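Side-chain contacts in purine nucleoside phosphorylase (Caulobacter vibrioides, PDB 1XFJ), which probably splits purine nucleosides with phosphate into free base and ribose 1-phosphate, and probably also deaminates adenosine to inosine: residues P165-P169 and K170-V174; L176-L179 and H180-E183; S238-R241 and A242-N245. One frame throughout, in Å; residues are numbered along the deposited sequence.

Contact 1 of 3, residues P165-P169 and K170-V174; sequences PCIGP and KSYEV
Ile167 reaches forward across the turn that follows it and touches Ser171 and Tyr172. From CB the chain divides. CG2 sits over one face of the Tyr172 ring, 4.0 Å from its centroid in a CH-pi contact, and its nearest ring atom is Tyr172 CD2 at 3.6 Å. The other branch, with CG1 anti to the backbone N (chi1 -171°), runs toward the backbone beyond the turn: CG1 meets Ser171 CB at 3.7 Å, and at the tip CD1 lies 3.7 Å from Ser171 O and close to Tyr172 CA. The two side chains cross at about a right angle, so CG2 covers the CG-CD2 side of one ring face while CG1 and CD1 follow the backbone at the base of the tyrosine.

One carbonyl holds the turn closed. Gly168 O takes Tyr172 N at 2.9 Å, nearly along the C=O axis, and Ser171 N at 2.8 Å from above the carbonyl plane. Pro169, whose ring restricts its phi, and Lys170 form the two corners between them. Ser171 OG takes no part in this pair and bonds to Asp228, whose carboxylate also receives Gly168 N, tying both ends of the turn to another loop. The side chain of Tyr172 also lies beside a bound beta-mercaptoethanol, probably a crystallisation additive, and touches Leu206 of helix 206-216.

The Gly168-Pro169-Lys170-Ser171 step has the backbone of a type I beta turn, and the Tyr172 N bond to the same oxygen closes a wider, five-residue alpha turn around it; an inverse gamma turn centred on Tyr172 then leads into strand 173-175.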
loop_
_atom_site.group_PDB
_atom_site.type_symbol
_atom_site.label_atom_id
_atom_site.label_comp_id
_atom_site.label_asym_id
_atom_site.label_seq_id
_atom_site.Cartn_x
_atom_site.Cartn_y
_atom_site.Cartn_z
ATOM N N PRO A 165 -4.918 -4.833 1.975
ATOM C CA PRO A 165 -4.407 -6.026 2.651
ATOM C C PRO A 165 -3.044 -5.708 3.252
ATOM O O PRO A 165 -2.230 -5.030 2.633
ATOM C CB PRO A 165 -4.308 -7.052 1.522
ATOM C CG PRO A 165 -5.359 -6.599 0.542
ATOM C CD PRO A 165 -5.165 -5.101 0.547
ATOM N N CYS A 166 -2.806 -6.185 4.468
ATOM C CA CYS A 166 -1.538 -5.954 5.145
ATOM C C CYS A 166 -1.438 -6.961 6.278
ATOM O O CYS A 166 -2.349 -7.763 6.469
ATOM C CB CYS A 166 -1.470 -4.520 5.690
ATOM S SG CYS A 166 -2.686 -4.117 6.972
ATOM N N ILE A 167 -0.339 -6.936 7.021
ATOM C CA ILE A 167 -0.199 -7.875 8.118
ATOM C C ILE A 167 -1.172 -7.448 9.220
ATOM O O ILE A 167 -1.173 -6.298 9.664
ATOM C CB ILE A 167 1.266 -7.929 8.619
ATOM C CG1 ILE A 167 1.427 -9.075 9.620
ATOM C CG2 ILE A 167 1.681 -6.581 9.191
ATOM C CD1 ILE A 167 2.884 -9.428 9.909
ATOM N N GLY A 168 -2.017 -8.384 9.636
ATOM C CA GLY A 168 -3.025 -8.092 10.639
ATOM C C GLY A 168 -2.597 -8.095 12.093
ATOM O O GLY A 168 -1.530 -8.599 12.435
ATOM N N PRO A 169 -3.434 -7.537 12.982
ATOM C CA PRO A 169 -3.158 -7.463 14.421
ATOM C C PRO A 169 -2.967 -8.817 15.092
ATOM O O PRO A 169 -2.423 -8.898 16.192
ATOM C CB PRO A 169 -4.366 -6.705 14.968
ATOM C CG PRO A 169 -5.453 -7.044 13.996
ATOM C CD PRO A 169 -4.737 -6.927 12.673
ATOM N N LYS A 170 -3.414 -9.883 14.437
ATOM C CA LYS A 170 -3.252 -11.217 15.003
ATOM C C LYS A 170 -1.959 -11.832 14.481
ATOM O O LYS A 170 -1.530 -12.891 14.946
ATOM C CB LYS A 170 -4.432 -12.115 14.613
ATOM C CG LYS A 170 -4.492 -12.471 13.131
ATOM C CD LYS A 170 -5.730 -13.300 12.810
ATOM C CE LYS A 170 -5.809 -13.657 11.332
ATOM N NZ LYS A 170 -4.703 -14.561 10.922
ATOM N N SER A 171 -1.335 -11.153 13.522
ATOM C CA SER A 171 -0.116 -11.654 12.896
ATOM C C SER A 171 1.158 -10.840 13.105
ATOM O O SER A 171 2.262 -11.378 13.000
ATOM C CB SER A 171 -0.349 -11.790 11.387
ATOM O OG SER A 171 -1.369 -12.732 11.097
ATOM N N TYR A 172 1.009 -9.553 13.397
ATOM C CA TYR A 172 2.161 -8.664 13.545
ATOM C C TYR A 172 2.827 -8.643 14.923
ATOM O O TYR A 172 2.530 -7.785 15.753
ATOM C CB TYR A 172 1.743 -7.243 13.150
ATOM C CG TYR A 172 2.878 -6.345 12.697
ATOM C CD1 TYR A 172 4.202 -6.784 12.728
ATOM C CD2 TYR A 172 2.625 -5.046 12.256
ATOM C CE1 TYR A 172 5.247 -5.951 12.335
ATOM C CE2 TYR A 172 3.662 -4.204 11.859
ATOM C CZ TYR A 172 4.967 -4.663 11.906
ATOM O OH TYR A 172 5.994 -3.828 11.546
ATOM N N GLU A 173 3.743 -9.579 15.151
ATOM C CA GLU A 173 4.455 -9.648 16.424
ATOM C C GLU A 173 5.643 -8.689 16.417
ATOM O O GLU A 173 6.384 -8.618 15.433
ATOM C CB GLU A 173 4.959 -11.072 16.675
ATOM C CG GLU A 173 5.691 -11.228 17.999
ATOM C CD GLU A 173 6.203 -12.633 18.225
ATOM O OE1 GLU A 173 7.249 -12.991 17.643
ATOM O OE2 GLU A 173 5.550 -13.383 18.980
ATOM N N VAL A 174 5.821 -7.951 17.511
ATOM C CA VAL A 174 6.931 -7.008 17.618
ATOM C C VAL A 174 7.565 -7.050 19.006
ATOM O O VAL A 174 6.989 -7.611 19.944
ATOM C CB VAL A 174 6.473 -5.561 17.317
ATOM C CG1 VAL A 174 5.829 -5.498 15.938
ATOM C CG2 VAL A 174 5.503 -5.085 18.382
#

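Contact 2 of 3, residues L176-L179 and H180-E183; sequences LEFL and HRFE
Phe178 and Phe182 carry the aromatic part of this helix, one turn apart, side by side and pointing the same way. Their planes differ by 23°, but the rings are slid so far that they barely overlap: Phe182 CE1 stands over a face of Phe178, 3.5 Å from CZ of that ring. Phe178 O in turn lies at the edge of the Phe182 ring, 3.5 Å from Phe182 CD1. Trp134 and Phe204 meet Phe178 edge to face, and Phe209 does the same to Phe182, so the pair belongs to a larger aromatic cluster.

Leu179 supplies the apolar contacts on another side of the helix: its methyls lie against polar side chains. Leu179 CD1 touches the carboxylate carbon Glu183 CD at 3.6 Å as the two side chains pass at a slant, and Leu179 CD2 comes to 3.9 Å from His180 CD2.

Two flat polar groups pack over backbone carbonyls. With CG anti to its own carbonyl carbon (chi1 -63°), His180 swings its ring back along the helix until Leu176 O lies over one face near the rim, 3.0 Å from His180 CG; His180 ND1 is close to that oxygen too, but at an angle too poor for a bond. Arg181 bends at chi3, which brings its guanidinium over Glu177 O and at 89° to the Phe178 ring, with NH1 4.0 Å from Phe178 CD1.

Backbone bonds complete the set: His180, Arg181, Phe182 and Glu183 each donate to the residue four earlier, the first at 2.9 Å from His180 N to Leu176 O. With phenylalanines packed inward and His180 and Glu183 exposed, residues 176-183 form a classic amphipathic alpha-helix.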
loop_
_atom_site.group_PDB
_atom_site.type_symbol
_atom_site.label_atom_id
_atom_site.label_comp_id
_atom_site.label_asym_id
_atom_site.label_seq_id
_atom_site.Cartn_x
_atom_site.Cartn_y
_atom_site.Cartn_z
ATOM N N LEU A 176 9.867 -5.072 22.362
ATOM C CA LEU A 176 9.707 -3.922 23.245
ATOM C C LEU A 176 10.343 -2.626 22.743
ATOM O O LEU A 176 9.885 -1.536 23.082
ATOM C CB LEU A 176 10.246 -4.259 24.638
ATOM C CG LEU A 176 9.537 -5.400 25.376
ATOM C CD1 LEU A 176 10.233 -5.662 26.702
ATOM C CD2 LEU A 176 8.075 -5.043 25.609
ATOM N N GLU A 177 11.400 -2.730 21.943
ATOM C CA GLU A 177 12.035 -1.528 21.416
ATOM C C GLU A 177 11.067 -0.886 20.425
ATOM O O GLU A 177 11.007 0.338 20.298
ATOM C CB GLU A 177 13.351 -1.875 20.714
ATOM C CG GLU A 177 13.201 -2.744 19.471
ATOM C CD GLU A 177 12.558 -4.090 19.762
ATOM O OE1 GLU A 177 13.081 -4.830 20.624
ATOM O OE2 GLU A 177 11.529 -4.406 19.127
ATOM N N PHE A 178 10.308 -1.734 19.735
ATOM C CA PHE A 178 9.312 -1.307 18.754
ATOM C C PHE A 178 8.181 -0.613 19.507
ATOM O O PHE A 178 7.772 0.497 19.165
ATOM C CB PHE A 178 8.766 -2.530 18.013
ATOM C CG PHE A 178 7.844 -2.201 16.869
ATOM C CD1 PHE A 178 8.314 -2.191 15.559
ATOM C CD2 PHE A 178 6.497 -1.938 17.099
ATOM C CE1 PHE A 178 7.453 -1.929 14.492
ATOM C CE2 PHE A 178 5.628 -1.676 16.044
ATOM C CZ PHE A 178 6.108 -1.672 14.734
ATOM N N LEU A 179 7.681 -1.286 20.539
ATOM C CA LEU A 179 6.607 -0.749 21.372
ATOM C C LEU A 179 6.979 0.615 21.936
ATOM O O LEU A 179 6.234 1.589 21.812
ATOM C CB LEU A 179 6.329 -1.698 22.542
ATOM C CG LEU A 179 5.491 -1.066 23.658
ATOM C CD1 LEU A 179 4.074 -0.842 23.154
ATOM C CD2 LEU A 179 5.496 -1.959 24.886
ATOM N N HIS A 180 8.144 0.674 22.564
ATOM C CA HIS A 180 8.610 1.906 23.176
ATOM C C HIS A 180 8.833 3.024 22.166
ATOM O O HIS A 180 8.584 4.190 22.469
ATOM C CB HIS A 180 9.874 1.618 23.984
ATOM C CG HIS A 180 9.644 0.673 25.124
ATOM N ND1 HIS A 180 10.654 -0.076 25.691
ATOM C CD2 HIS A 180 8.513 0.345 25.794
ATOM C CE1 HIS A 180 10.155 -0.827 26.655
ATOM N NE2 HIS A 180 8.858 -0.591 26.740
ATOM N N ARG A 181 9.282 2.677 20.963
ATOM C CA ARG A 181 9.504 3.690 19.936
ATOM C C ARG A 181 8.183 4.388 19.625
ATOM O O ARG A 181 8.119 5.615 19.557
ATOM C CB ARG A 181 10.059 3.054 18.657
ATOM C CG ARG A 181 10.353 4.065 17.556
ATOM C CD ARG A 181 10.841 3.399 16.277
ATOM N NE ARG A 181 12.091 2.668 16.473
ATOM C CZ ARG A 181 12.202 1.345 16.409
ATOM N NH1 ARG A 181 11.137 0.595 16.153
ATOM N NH2 ARG A 181 13.382 0.770 16.601
ATOM N N PHE A 182 7.128 3.602 19.433
ATOM C CA PHE A 182 5.815 4.167 19.136
ATOM C C PHE A 182 5.232 4.942 20.310
ATOM O O PHE A 182 4.684 6.030 20.132
ATOM C CB PHE A 182 4.831 3.070 18.719
ATOM C CG PHE A 182 4.862 2.761 17.251
ATOM C CD1 PHE A 182 5.916 2.042 16.699
ATOM C CD2 PHE A 182 3.862 3.241 16.412
ATOM C CE1 PHE A 182 5.984 1.809 15.327
ATOM C CE2 PHE A 182 3.918 3.014 15.034
ATOM C CZ PHE A 182 4.983 2.297 14.492
ATOM N N GLU A 183 5.337 4.384 21.511
ATOM C CA GLU A 183 4.795 5.055 22.685
ATOM C C GLU A 183 5.476 6.391 22.939
ATOM O O GLU A 183 4.837 7.355 23.365
ATOM C CB GLU A 183 4.931 4.169 23.924
ATOM C CG GLU A 183 4.111 2.890 23.858
ATOM C CD GLU A 183 4.054 2.164 25.188
ATOM O OE1 GLU A 183 5.106 2.055 25.851
ATOM O OE2 GLU A 183 2.961 1.694 25.565
#

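Contact 3 of 3, residues S238-R241 and A242-N245; sequences SNRR and AFLN
Arg240 and Phe243 both start with CG anti to the backbone N (chi1 -179° and 172°), and, three residues apart on the helix, they leave it side by side, pointing the same way. A bend at chi2 brings Arg240 CD to 4.2 Å from Phe243 CD2, a loose contact, and a second at chi3 turns the guanidinium, whose plane stands at 70° to the ring. Its polar end has a partner farther off: Arg240 NH1 bonds to Glu173 O.

Leu244, its CG beside the backbone N instead, folds back on the preceding turn and puts CG 3.3 Å from Arg240 O. The same oxygen accepts a hydrogen bond from Leu244 N at 3.0 Å. Ala242 CB packs against two carbonyls, 3.4 Å from Ser238 O and as close to Asn239 O, while Ala242 N bonds to Ser238 O at 2.9 Å. Phe243 N to Asn239 O and Asn245 N to Arg241 O continue the same four-residue spacing.

At the start of the helix Ser238 OG accepts Arg241 N at 3.2 Å. The Asp113 carboxylate takes both Ser238 OG and Arg240 N, and its negative charge probably suits the helix dipole and the N-H groups of the first turn. Arg241 turns back over this end, one guanidinium face resting on Ser238 CB, and its nitrogens bond to the carbonyls of Phe236, Thr229 and Arg230, which pins the neighbouring loops to the helix.

Together these features make a short alpha-helix with a serine N-cap, its first turn tied through Asp113 to the loop after strand 106-111.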
loop_
_atom_site.group_PDB
_atom_site.type_symbol
_atom_site.label_atom_id
_atom_site.label_comp_id
_atom_site.label_asym_id
_atom_site.label_seq_id
_atom_site.Cartn_x
_atom_site.Cartn_y
_atom_site.Cartn_z
ATOM N N SER A 238 3.860 -12.443 1.774
ATOM C CA SER A 238 4.078 -11.930 3.127
ATOM C C SER A 238 5.543 -11.986 3.542
ATOM O O SER A 238 6.141 -13.064 3.594
ATOM C CB SER A 238 3.241 -12.723 4.132
ATOM O OG SER A 238 3.559 -12.350 5.464
ATOM N N ASN A 239 6.117 -10.823 3.836
ATOM C CA ASN A 239 7.509 -10.744 4.265
ATOM C C ASN A 239 7.708 -11.520 5.568
ATOM O O ASN A 239 8.715 -12.215 5.746
ATOM C CB ASN A 239 7.910 -9.274 4.452
ATOM C CG ASN A 239 9.262 -9.111 5.130
ATOM O OD1 ASN A 239 10.271 -9.660 4.685
ATOM N ND2 ASN A 239 9.285 -8.346 6.212
ATOM N N ARG A 240 6.744 -11.419 6.477
ATOM C CA ARG A 240 6.863 -12.125 7.749
ATOM C C ARG A 240 6.822 -13.631 7.535
ATOM O O ARG A 240 7.590 -14.374 8.146
ATOM C CB ARG A 240 5.755 -11.690 8.717
ATOM C CG ARG A 240 5.818 -12.354 10.094
ATOM C CD ARG A 240 7.222 -12.294 10.703
ATOM N NE ARG A 240 7.736 -10.932 10.854
ATOM C CZ ARG A 240 7.379 -10.088 11.818
ATOM N NH1 ARG A 240 6.496 -10.453 12.740
ATOM N NH2 ARG A 240 7.914 -8.874 11.866
ATOM N N ARG A 241 5.936 -14.093 6.662
ATOM C CA ARG A 241 5.858 -15.522 6.402
ATOM C C ARG A 241 7.160 -15.977 5.743
ATOM O O ARG A 241 7.663 -17.064 6.023
ATOM C CB ARG A 241 4.659 -15.835 5.504
ATOM C CG ARG A 241 4.239 -17.291 5.534
ATOM C CD ARG A 241 2.863 -17.468 4.907
ATOM N NE ARG A 241 2.873 -17.058 3.509
ATOM C CZ ARG A 241 2.070 -16.137 2.986
ATOM N NH1 ARG A 241 1.173 -15.519 3.744
ATOM N NH2 ARG A 241 2.174 -15.829 1.701
ATOM N N ALA A 242 7.707 -15.131 4.874
ATOM C CA ALA A 242 8.957 -15.441 4.191
ATOM C C ALA A 242 10.077 -15.571 5.216
ATOM O O ALA A 242 10.941 -16.440 5.102
ATOM C CB ALA A 242 9.293 -14.345 3.187
ATOM N N PHE A 243 10.052 -14.699 6.219
ATOM C CA PHE A 243 11.057 -14.710 7.273
ATOM C C PHE A 243 11.020 -16.029 8.033
ATOM O O PHE A 243 12.053 -16.663 8.253
ATOM C CB PHE A 243 10.806 -13.557 8.247
ATOM C CG PHE A 243 11.669 -13.606 9.476
ATOM C CD1 PHE A 243 13.043 -13.415 9.385
ATOM C CD2 PHE A 243 11.109 -13.871 10.721
ATOM C CE1 PHE A 243 13.852 -13.486 10.520
ATOM C CE2 PHE A 243 11.908 -13.946 11.863
ATOM C CZ PHE A 243 13.281 -13.754 11.761
ATOM N N LEU A 244 9.818 -16.435 8.426
ATOM C CA LEU A 244 9.622 -17.669 9.178
ATOM C C LEU A 244 9.912 -18.934 8.377
ATOM O O LEU A 244 10.195 -19.985 8.956
ATOM C CB LEU A 244 8.193 -17.723 9.718
ATOM C CG LEU A 244 7.808 -16.558 10.632
ATOM C CD1 LEU A 244 6.349 -16.684 11.039
ATOM C CD2 LEU A 244 8.711 -16.551 11.858
ATOM N N ASN A 245 9.837 -18.838 7.054
ATOM C CA ASN A 245 10.092 -19.994 6.195
ATOM C C ASN A 245 11.518 -19.997 5.659
ATOM O O ASN A 245 11.914 -20.892 4.912
ATOM C CB ASN A 245 9.101 -20.018 5.028
ATOM C CG ASN A 245 7.687 -20.345 5.472
ATOM O OD1 ASN A 245 7.112 -19.659 6.316
ATOM N ND2 ASN A 245 7.118 -21.402 4.900
#

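How the contacts relate
All three contacts are local and partly buried: half of contact 1's touching residues are buried, contact 2 has a buried phenylalanine face and an exposed polar one, and contact 3 is the least buried. Contact 1 is a turn leading into strand 173-175, and helix 176-185 of contact 2 follows directly; Tyr172 OH packs 3.8 Å from Phe178 CE1, so the tyrosine joins the two. Contact 3 comes later in the chain but returns to contact 1, where Arg240 also packs on Ile167 and the Tyr172 ring. Contacts 2 and 3 do not touch, nearest atoms about 7 Å apart. Aromatic packing dominates contact 2, a carbonyl with two donors contact 1, and capping with arginine-to-carbonyl bonds contact 3.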